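Local coordinates for Lmo0305 protein (Listeria monocytogenes, PDB 3PJ0), which is of unknown function but belongs to a family of pyridoxal-phosphate-dependent proteins with the aminotransferase-like fold and carries the cofactor covalently bound, at residues Gly26-Ala31 and Gly211-Ala216; Asp106-Lys109 and Gln113-Pro116; Ile143-Arg148 and Gly152-Phe157. One frame throughout, in Å; residues are numbered along the deposited sequence.

Contact 1: residues Gly26-Ala31 and Gly211-Ala216; sequences GVLTEA and GGIAGA
Val27 and Leu28 meet Ile213 without a ring, amide side chain or carboxylate between them, so the contact has no stacked face or edge; of the backbone groups, Leu28 N comes within 4.1 Å of Ile213 CD1, and Gly211 O is only a marginal neighbour of Val27 CG1 at 4.5 Å. What remains is aliphatic packing with no hydrogen bond across it. Val27 CG1 rests 3.9 Å from Ile213 CG1, the two side chains sliding past each other in opposite directions. Ile213 turns CG1 to the side of its own backbone N (chi1 -59°) and runs on extended (chi2 178°), which carries CD1 out to the helix. There it lands on the flank of Leu28, 3.6 Å from CB and 3.7 Å from CD1 of that residue, and the two side chains cross at about a right angle. A single methyl is thus fitted against both the root and one branch of the leucine. The loop follows closely on Lys208, the lysine that bears pyridoxal phosphate in the crystal. Helix 243-256 flanks the contact, with Tyr245 and Ser248 against Ile213 and the Tyr252 hydroxyl bonded to Val27 O. Tyr243 of the second subunit touches both Leu28 and Ile213, so the short helix 25-31 and the loop leading into strand 216-220 come together at the dimer interface.

Contact 2: residues Asp106-Lys109 and Gln113-Pro116; sequences DGLK and QITP
Gln113 steps out of the helix with positive phi (49°), turning the chain back past Leu108 and Lys109, and its N makes a weak bond to Lys109 O, 3.0 Å long but bent to 125° at the hydrogen. Gln113 CA lies 3.2 Å from the same oxygen, a CH...O contact that adds a second approach to the carbonyl. Beyond the turn, Leu108 lays its two branches against Ile114 and Pro116. CD1 meets Ile114 CD1 at 3.9 Å, while CD2 reaches Pro116 CG at 4.0 Å; CG stands anti to the backbone N (chi1 -179°), which sends the fork across to this side. The segments join helix 107-112 to strand 115-118 of the seven-stranded mixed sheet in the large domain of the aminotransferase-like fold; this is the edge strand within the chain, hydrogen-bonded through Thr115 to Val92. Lys109 starts out pointing away, yet its extended chain passes obliquely over the proline, with CE 3.8 Å from Pro116 CD. Its ammonium forms a salt bridge with Glu101, and a water donating to Pro116 O at 3.0 Å accepts a weak bond from Lys109 NZ. Gln113 packs against Gln113 of the second subunit.

Contact 3: residues Ile143-Arg148 and Gly152-Phe157; sequences IELPQR and GQLPAF
Three backbone bonds tie Gln147 to Gly152 and Gln153. Gln147 N gives a nearly straight bond (2.8 Å, 166°) to Gln153 O, arriving in the carbonyl plane on a lone pair. In return Gln147 O takes Gly152 N at 2.9 Å, from well above its carbonyl plane, and more weakly Gln153 N. Two residues thus face one, a G1 beta bulge, with a glycine of positive phi in its first position as the motif prefers. One water donates to Glu144 O (2.8 Å) and Gln153 O (2.9 Å), giving the latter two donors. Glu144 reaches out extended, CG anti to the backbone N (chi1 -177°), and OE2 accepts Arg148 N at 2.9 Å from above the carboxylate plane. Apolar packing lies beside the bulge: Leu154 CD2 is wedged between Leu145 CD2 (3.8 Å) and Pro146 CA (3.5 Å), the two leucines crossing at about a right angle. The proline, after a cis peptide, lies against Gly152. Arg148 leads away to a salt bridge with Glu333. The turn, closed by a single antiparallel bridge, follows strand 140-144 and leads into helix 157-170, with Tyr188 of helix 185-188 packed on Leu145 and Leu154.

How the contacts relate
All three contacts are partly buried. Contact 3 lies deepest, its centre about 10 Å from that of the chain, and combines backbone hydrogen bonds and a bridging water with leucine-proline packing. Contacts 1 and 2 sit further out, about 16 and 21 Å, and touch the second subunit; contact 3 meets no other chain of the assembly. Contacts 2 and 3 both reach the seven-stranded sheet, at its edge strand 115-118 and beyond the end of the inner strand 140-144. Contact 2 adds a weak Gln113-Lys109 bond, a lysine and a water to its aliphatic packing. Contact 1 is wholly apolar and joins segments 180 residues apart, whereas the others close short turns.

Contact 1: residues Gly26-Ala31 and Gly211-Ala216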
ATOM      1  N   GLY A  26      11.200   0.058 -16.291  1.00 11.72           N
ATOM      2  CA  GLY A  26      11.863  -1.168 -16.801  1.00 12.58           C
ATOM      3  C   GLY A  26      12.088  -2.247 -15.746  1.00 12.42           C
ATOM      4  O   GLY A  26      12.144  -3.432 -16.063  1.00 13.01           O
ATOM      5  N   VAL A  27      12.187  -1.858 -14.473  1.00 11.69           N
ATOM      6  CA  VAL A  27      12.353  -2.839 -13.408  1.00 11.31           C
ATOM      7  C   VAL A  27      11.094  -3.727 -13.350  1.00 11.06           C
ATOM      8  O   VAL A  27      11.162  -4.956 -13.195  1.00 11.60           O
ATOM      9  CB  VAL A  27      12.582  -2.152 -12.065  1.00 10.69           C
ATOM     10  CG1 VAL A  27      12.582  -3.184 -10.895  1.00 11.35           C
ATOM     11  CG2 VAL A  27      13.904  -1.310 -12.092  1.00 10.97           C
ATOM     12  N   LEU A  28       9.935  -3.098 -13.506  1.00 10.54           N
ATOM     13  CA  LEU A  28       8.648  -3.812 -13.506  1.00 10.08           C
ATOM     14  C   LEU A  28       8.431  -4.597 -14.805  1.00 10.54           C
ATOM     15  O   LEU A  28       8.032  -5.763 -14.786  1.00  9.27           O
ATOM     16  CB  LEU A  28       7.494  -2.814 -13.283  1.00  9.22           C
ATOM     17  CG  LEU A  28       6.050  -3.392 -13.243  1.00  8.39           C
ATOM     18  CD1 LEU A  28       5.919  -4.572 -12.262  1.00  6.66           C
ATOM     19  CD2 LEU A  28       5.051  -2.307 -12.954  1.00 12.19           C
ATOM     20  N   THR A  29       8.664  -3.962 -15.944  1.00 11.23           N
ATOM     21  CA  THR A  29       8.432  -4.648 -17.230  1.00 12.02           C
ATOM     22  C   THR A  29       9.336  -5.897 -17.330  1.00 12.28           C
ATOM     23  O   THR A  29       8.880  -6.953 -17.789  1.00 11.85           O
ATOM     24  CB  THR A  29       8.573  -3.709 -18.454  1.00 13.54           C
ATOM     25  OG1 THR A  29       9.904  -3.229 -18.542  1.00 15.76           O
ATOM     26  CG2 THR A  29       7.583  -2.524 -18.383  1.00 14.89           C
ATOM     27  N   GLU A  30      10.573  -5.811 -16.840  1.00 12.13           N
ATOM     28  CA  GLU A  30      11.457  -7.003 -16.838  1.00 12.19           C
ATOM     29  C   GLU A  30      10.833  -8.135 -16.011  1.00 11.93           C
ATOM     30  O   GLU A  30      10.821  -9.310 -16.433  1.00 10.94           O
ATOM     31  CB  GLU A  30      12.901  -6.711 -16.345  1.00 12.35           C
ATOM     32  CG  GLU A  30      13.766  -8.020 -16.255  1.00 13.17           C
ATOM     33  CD  GLU A  30      15.195  -7.813 -15.752  1.00 15.77           C
ATOM     34  OE1 GLU A  30      15.728  -6.686 -15.900  1.00 16.42           O
ATOM     35  OE2 GLU A  30      15.795  -8.790 -15.232  1.00 12.25           O
ATOM     36  N   ALA A  31      10.294  -7.790 -14.840  1.00 11.16           N
ATOM     37  CA  ALA A  31       9.680  -8.789 -13.978  1.00 10.95           C
ATOM     38  C   ALA A  31       8.463  -9.453 -14.622  1.00 11.32           C
ATOM     39  O   ALA A  31       8.155 -10.602 -14.296  1.00 11.71           O
ATOM     40  CB  ALA A  31       9.274  -8.170 -12.605  1.00  9.64           C
ATOM     41  N   GLY A 211      16.394  -5.724  -4.260  1.00 12.01           N
ATOM     42  CA  GLY A 211      16.315  -4.753  -5.359  1.00 12.29           C
ATOM     43  C   GLY A 211      15.037  -4.789  -6.175  1.00 11.61           C
ATOM     44  O   GLY A 211      15.041  -4.431  -7.355  1.00 10.70           O
ATOM     45  N   GLY A 212      13.955  -5.241  -5.548  1.00 11.24           N
ATOM     46  CA  GLY A 212      12.630  -5.216  -6.135  1.00 10.96           C
ATOM     47  C   GLY A 212      12.060  -3.808  -6.083  1.00 10.87           C
ATOM     48  O   GLY A 212      12.802  -2.836  -5.904  1.00 10.66           O
ATOM     49  N   ILE A 213      10.737  -3.696  -6.220  1.00 10.46           N
ATOM     50  CA  ILE A 213      10.077  -2.398  -6.320  1.00 10.40           C
ATOM     51  C   ILE A 213       9.663  -1.921  -4.925  1.00 10.06           C
ATOM     52  O   ILE A 213      10.059  -0.836  -4.505  1.00 10.80           O
ATOM     53  CB  ILE A 213       8.871  -2.461  -7.300  1.00 10.73           C
ATOM     54  CG1 ILE A 213       9.370  -2.890  -8.703  1.00 12.18           C
ATOM     55  CG2 ILE A 213       8.144  -1.095  -7.356  1.00  9.63           C
ATOM     56  CD1 ILE A 213       8.282  -3.058  -9.792  1.00 11.80           C
ATOM     57  N   ALA A 214       8.839  -2.735  -4.250  1.00  9.31           N
ATOM     58  CA  ALA A 214       8.362  -2.453  -2.900  1.00  9.28           C
ATOM     59  C   ALA A 214       7.719  -3.705  -2.317  1.00  8.54           C
ATOM     60  O   ALA A 214       7.518  -4.695  -3.018  1.00 10.15           O
ATOM     61  CB  ALA A 214       7.358  -1.301  -2.896  1.00  8.68           C
ATOM     62  N   GLY A 215       7.412  -3.673  -1.036  1.00  8.41           N
ATOM     63  CA  GLY A 215       6.746  -4.813  -0.411  1.00  8.43           C
ATOM     64  C   GLY A 215       7.492  -5.482   0.718  1.00  8.57           C
ATOM     65  O   GLY A 215       8.715  -5.332   0.885  1.00  9.34           O
ATOM     66  N   ALA A 216       6.722  -6.272   1.473  1.00  8.22           N
ATOM     67  CA  ALA A 216       7.181  -6.864   2.703  1.00  8.41           C
ATOM     68  C   ALA A 216       6.420  -8.133   3.012  1.00  7.80           C
ATOM     69  O   ALA A 216       5.266  -8.323   2.587  1.00  7.48           O
ATOM     70  CB  ALA A 216       6.943  -5.866   3.837  1.00  9.18           C
TER

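Contact 2: residues Asp106-Lys109 and Gln113-Pro116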
ATOM      1  N   ASP A 106       6.650   8.823  13.690  1.00 11.25           N
ATOM      2  CA  ASP A 106       6.123   8.458  15.019  1.00 11.50           C
ATOM      3  C   ASP A 106       4.841   7.634  14.958  1.00 11.29           C
ATOM      4  O   ASP A 106       4.027   7.646  15.899  1.00 11.84           O
ATOM      5  CB  ASP A 106       5.877   9.723  15.857  1.00 12.05           C
ATOM      6  CG  ASP A 106       7.047  10.685  15.798  1.00 14.44           C
ATOM      7  OD1 ASP A 106       8.191  10.276  16.108  1.00 12.39           O
ATOM      8  OD2 ASP A 106       6.808  11.840  15.397  1.00 16.59           O
ATOM      9  N   GLY A 107       4.680   6.880  13.876  1.00 10.98           N
ATOM     10  CA  GLY A 107       3.488   6.071  13.670  1.00 10.14           C
ATOM     11  C   GLY A 107       3.185   5.135  14.840  1.00 10.33           C
ATOM     12  O   GLY A 107       2.039   5.025  15.288  1.00  9.79           O
ATOM     13  N   LEU A 108       4.215   4.452  15.333  1.00 10.43           N
ATOM     14  CA  LEU A 108       4.024   3.480  16.447  1.00 10.75           C
ATOM     15  C   LEU A 108       3.428   4.161  17.668  1.00 10.22           C
ATOM     16  O   LEU A 108       2.486   3.654  18.289  1.00 10.30           O
ATOM     17  CB  LEU A 108       5.346   2.812  16.792  1.00 10.43           C
ATOM     18  CG  LEU A 108       5.330   1.761  17.909  1.00 11.89           C
ATOM     19  CD1 LEU A 108       4.466   0.545  17.492  1.00  9.97           C
ATOM     20  CD2 LEU A 108       6.806   1.387  18.216  1.00 11.22           C
ATOM     21  N   LYS A 109       3.958   5.327  18.004  1.00 10.45           N
ATOM     22  CA  LYS A 109       3.433   6.135  19.112  1.00 10.74           C
ATOM     23  C   LYS A 109       2.023   6.695  18.847  1.00 11.67           C
ATOM     24  O   LYS A 109       1.129   6.633  19.710  1.00 11.53           O
ATOM     25  CB  LYS A 109       4.402   7.283  19.382  1.00 11.51           C
ATOM     26  CG  LYS A 109       5.798   6.775  19.869  1.00 12.43           C
ATOM     27  CD  LYS A 109       6.804   7.888  19.959  1.00 12.22           C
ATOM     28  CE  LYS A 109       8.241   7.329  20.235  1.00 13.02           C
ATOM     29  NZ  LYS A 109       9.262   8.421  20.126  1.00 14.15           N
ATOM     30  N   GLN A 113      -0.178   3.984  20.342  1.00 13.80           N
ATOM     31  CA  GLN A 113       0.044   4.434  21.730  1.00 15.00           C
ATOM     32  C   GLN A 113       0.955   3.455  22.479  1.00 13.38           C
ATOM     33  O   GLN A 113       0.743   3.156  23.664  1.00 12.29           O
ATOM     34  CB  GLN A 113      -1.264   4.632  22.517  1.00 15.77           C
ATOM     35  CG  GLN A 113      -2.139   5.732  21.974  1.00 19.90           C
ATOM     36  CD  GLN A 113      -2.985   5.249  20.865  1.00 21.54           C
ATOM     37  OE1 GLN A 113      -3.617   4.199  20.985  1.00 25.48           O
ATOM     38  NE2 GLN A 113      -3.046   6.010  19.783  1.00 24.63           N
ATOM     39  N   ILE A 114       1.959   2.961  21.755  1.00 12.35           N
ATOM     40  CA  ILE A 114       3.009   2.116  22.309  1.00 12.10           C
ATOM     41  C   ILE A 114       4.187   3.016  22.723  1.00 13.19           C
ATOM     42  O   ILE A 114       4.512   4.005  22.038  1.00 12.85           O
ATOM     43  CB  ILE A 114       3.396   1.017  21.313  1.00 12.35           C
ATOM     44  CG1 ILE A 114       2.312  -0.072  21.357  1.00 11.03           C
ATOM     45  CG2 ILE A 114       4.864   0.471  21.577  1.00 10.96           C
ATOM     46  CD1 ILE A 114       2.488  -1.244  20.349  1.00 12.08           C
ATOM     47  N   THR A 115       4.811   2.690  23.858  1.00 12.81           N
ATOM     48  CA  THR A 115       5.909   3.503  24.419  1.00 13.91           C
ATOM     49  C   THR A 115       7.206   2.736  24.244  1.00 14.30           C
ATOM     50  O   THR A 115       7.384   1.707  24.901  1.00 13.42           O
ATOM     51  CB  THR A 115       5.714   3.761  25.949  1.00 15.13           C
ATOM     52  OG1 THR A 115       4.509   4.513  26.201  1.00 16.98           O
ATOM     53  CG2 THR A 115       6.914   4.516  26.535  1.00 15.98           C
ATOM     54  N   PRO A 116       8.121   3.227  23.380  1.00 13.05           N
ATOM     55  CA  PRO A 116       9.360   2.479  23.171  1.00 13.60           C
ATOM     56  C   PRO A 116      10.432   2.915  24.141  1.00 13.59           C
ATOM     57  O   PRO A 116      10.644   4.119  24.303  1.00 14.39           O
ATOM     58  CB  PRO A 116       9.751   2.848  21.734  1.00 13.54           C
ATOM     59  CG  PRO A 116       8.488   3.494  21.129  1.00 13.55           C
ATOM     60  CD  PRO A 116       7.903   4.193  22.292  1.00 14.54           C
TER
HETATM   61  O   HOH W   1      10.807   6.432  22.454  1.00 24.21           O

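Contact 3: residues Ile143-Arg148 and Gly152-Phe157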
ATOM      1  N   ILE A 143      14.751  -6.410  17.323  1.00 10.40           N
ATOM      2  CA  ILE A 143      16.163  -6.443  16.931  1.00  9.80           C
ATOM      3  C   ILE A 143      16.248  -6.249  15.411  1.00  9.69           C
ATOM      4  O   ILE A 143      15.513  -6.862  14.650  1.00  8.44           O
ATOM      5  CB  ILE A 143      16.801  -7.823  17.274  1.00 10.12           C
ATOM      6  CG1 ILE A 143      16.631  -8.156  18.758  1.00 10.78           C
ATOM      7  CG2 ILE A 143      18.219  -7.910  16.770  1.00  9.53           C
ATOM      8  CD1 ILE A 143      17.288  -7.172  19.739  1.00 13.96           C
ATOM      9  N   GLU A 144      17.148  -5.381  14.971  1.00  9.60           N
ATOM     10  CA  GLU A 144      17.357  -5.118  13.529  1.00  8.51           C
ATOM     11  C   GLU A 144      18.721  -5.713  13.123  1.00  9.00           C
ATOM     12  O   GLU A 144      19.753  -5.277  13.627  1.00  8.44           O
ATOM     13  CB  GLU A 144      17.334  -3.605  13.275  1.00  8.93           C
ATOM     14  CG  GLU A 144      17.463  -3.216  11.823  1.00  9.53           C
ATOM     15  CD  GLU A 144      17.667  -1.709  11.615  1.00 10.54           C
ATOM     16  OE1 GLU A 144      16.939  -0.886  12.236  1.00  8.30           O
ATOM     17  OE2 GLU A 144      18.558  -1.383  10.818  1.00 10.81           O
ATOM     18  N   LEU A 145      18.697  -6.735  12.254  1.00  8.32           N
ATOM     19  CA  LEU A 145      19.904  -7.414  11.783  1.00  9.05           C
ATOM     20  C   LEU A 145      20.107  -7.088  10.298  1.00  9.02           C
ATOM     21  O   LEU A 145      19.280  -7.460   9.466  1.00  9.96           O
ATOM     22  CB  LEU A 145      19.800  -8.935  11.946  1.00  8.71           C
ATOM     23  CG  LEU A 145      19.521  -9.496  13.317  1.00  9.37           C
ATOM     24  CD1 LEU A 145      19.283 -11.009  13.299  1.00  7.73           C
ATOM     25  CD2 LEU A 145      20.663  -9.157  14.280  1.00  8.59           C
ATOM     26  N   PRO A 146      21.155  -6.321   9.970  1.00  8.55           N
ATOM     27  CA  PRO A 146      22.132  -5.675  10.813  1.00  9.10           C
ATOM     28  C   PRO A 146      21.594  -4.315  11.200  1.00  9.11           C
ATOM     29  O   PRO A 146      20.550  -3.934  10.666  1.00  9.22           O
ATOM     30  CB  PRO A 146      23.330  -5.538   9.882  1.00  9.73           C
ATOM     31  CG  PRO A 146      22.725  -5.266   8.579  1.00 10.03           C
ATOM     32  CD  PRO A 146      21.388  -5.992   8.552  1.00  9.26           C
ATOM     33  N   GLN A 147      22.290  -3.572  12.058  1.00  9.06           N
ATOM     34  CA  GLN A 147      21.819  -2.253  12.493  1.00  9.30           C
ATOM     35  C   GLN A 147      22.297  -1.235  11.478  1.00 10.37           C
ATOM     36  O   GLN A 147      23.431  -0.743  11.538  1.00 10.07           O
ATOM     37  CB  GLN A 147      22.322  -1.903  13.898  1.00 10.00           C
ATOM     38  CG  GLN A 147      21.592  -0.716  14.500  1.00 10.18           C
ATOM     39  CD  GLN A 147      20.235  -1.104  15.097  1.00  8.02           C
ATOM     40  OE1 GLN A 147      20.172  -1.947  15.984  1.00 11.28           O
ATOM     41  NE2 GLN A 147      19.146  -0.496  14.603  1.00  9.37           N
ATOM     42  N   ARG A 148      21.425  -0.936  10.531  1.00 10.55           N
ATOM     43  CA  ARG A 148      21.794  -0.086   9.393  1.00 11.47           C
ATOM     44  C   ARG A 148      22.315   1.314   9.722  1.00 11.94           C
ATOM     45  O   ARG A 148      23.278   1.760   9.110  1.00 12.49           O
ATOM     46  CB  ARG A 148      20.598   0.034   8.455  1.00 12.08           C
ATOM     47  CG  ARG A 148      20.825   0.909   7.219  1.00 14.44           C
ATOM     48  CD  ARG A 148      20.346   2.370   7.413  1.00 16.40           C
ATOM     49  NE  ARG A 148      20.368   3.038   6.120  1.00 17.94           N
ATOM     50  CZ  ARG A 148      19.615   4.075   5.725  1.00 22.81           C
ATOM     51  NH1 ARG A 148      18.738   4.658   6.528  1.00 24.38           N
ATOM     52  NH2 ARG A 148      19.752   4.542   4.484  1.00 21.15           N
ATOM     53  N   GLY A 152      25.544  -0.995   9.565  1.00 10.25           N
ATOM     54  CA  GLY A 152      25.252  -2.397   9.286  1.00  9.98           C
ATOM     55  C   GLY A 152      26.062  -3.265  10.238  1.00 10.50           C
ATOM     56  O   GLY A 152      26.862  -4.124   9.804  1.00 11.38           O
ATOM     57  N   GLN A 153      25.882  -3.045  11.532  1.00 10.33           N
ATOM     58  CA  GLN A 153      26.605  -3.857  12.525  1.00 10.05           C
ATOM     59  C   GLN A 153      25.758  -5.037  13.049  1.00 10.61           C
ATOM     60  O   GLN A 153      24.508  -4.959  13.100  1.00  8.16           O
ATOM     61  CB  GLN A 153      27.050  -2.972  13.693  1.00 10.12           C
ATOM     62  CG  GLN A 153      28.043  -1.839  13.359  1.00 11.61           C
ATOM     63  CD  GLN A 153      28.536  -1.105  14.597  1.00 11.91           C
ATOM     64  OE1 GLN A 153      28.872  -1.730  15.631  1.00 14.33           O
ATOM     65  NE2 GLN A 153      28.644   0.212  14.493  1.00 12.10           N
ATOM     66  N   LEU A 154      26.457  -6.109  13.470  1.00 10.13           N
ATOM     67  CA  LEU A 154      25.819  -7.309  13.982  1.00  9.93           C
ATOM     68  C   LEU A 154      26.447  -7.802  15.261  1.00 10.37           C
ATOM     69  O   LEU A 154      27.659  -7.770  15.407  1.00 10.97           O
ATOM     70  CB  LEU A 154      25.982  -8.467  12.960  1.00  9.51           C
ATOM     71  CG  LEU A 154      25.175  -8.390  11.667  1.00  9.92           C
ATOM     72  CD1 LEU A 154      25.619  -9.454  10.656  1.00  8.10           C
ATOM     73  CD2 LEU A 154      23.674  -8.550  12.002  1.00 10.16           C
ATOM     74  N   PRO A 155      25.623  -8.300  16.198  1.00 11.31           N
ATOM     75  CA  PRO A 155      26.197  -9.004  17.319  1.00 11.92           C
ATOM     76  C   PRO A 155      26.670 -10.396  16.866  1.00 12.86           C
ATOM     77  O   PRO A 155      26.178 -10.957  15.864  1.00 12.45           O
ATOM     78  CB  PRO A 155      25.017  -9.154  18.270  1.00 11.38           C
ATOM     79  CG  PRO A 155      23.835  -9.263  17.366  1.00 11.46           C
ATOM     80  CD  PRO A 155      24.154  -8.271  16.258  1.00 10.29           C
ATOM     81  N   ALA A 156      27.624 -10.956  17.591  1.00 13.52           N
ATOM     82  CA  ALA A 156      27.986 -12.351  17.358  1.00 13.70           C
ATOM     83  C   ALA A 156      26.689 -13.188  17.426  1.00 13.82           C
ATOM     84  O   ALA A 156      25.766 -12.862  18.187  1.00 13.39           O
ATOM     85  CB  ALA A 156      28.962 -12.806  18.421  1.00 14.82           C
ATOM     86  N   PHE A 157      26.619 -14.262  16.641  1.00 14.03           N
ATOM     87  CA  PHE A 157      25.409 -15.083  16.642  1.00 14.09           C
ATOM     88  C   PHE A 157      25.101 -15.628  18.045  1.00 14.64           C
ATOM     89  O   PHE A 157      23.963 -15.608  18.481  1.00 14.46           O
ATOM     90  CB  PHE A 157      25.464 -16.215  15.599  1.00 14.52           C
ATOM     91  CG  PHE A 157      24.107 -16.837  15.339  1.00 13.59           C
ATOM     92  CD1 PHE A 157      23.198 -16.207  14.503  1.00 13.93           C
ATOM     93  CD2 PHE A 157      23.724 -18.012  15.976  1.00 15.88           C
ATOM     94  CE1 PHE A 157      21.933 -16.756  14.281  1.00 14.16           C
ATOM     95  CE2 PHE A 157      22.453 -18.566  15.753  1.00 15.26           C
ATOM     96  CZ  PHE A 157      21.566 -17.930  14.922  1.00 15.44           C
TER
HETATM   97  O   HOH W   2      22.235  -5.722  14.726  1.00 10.31           O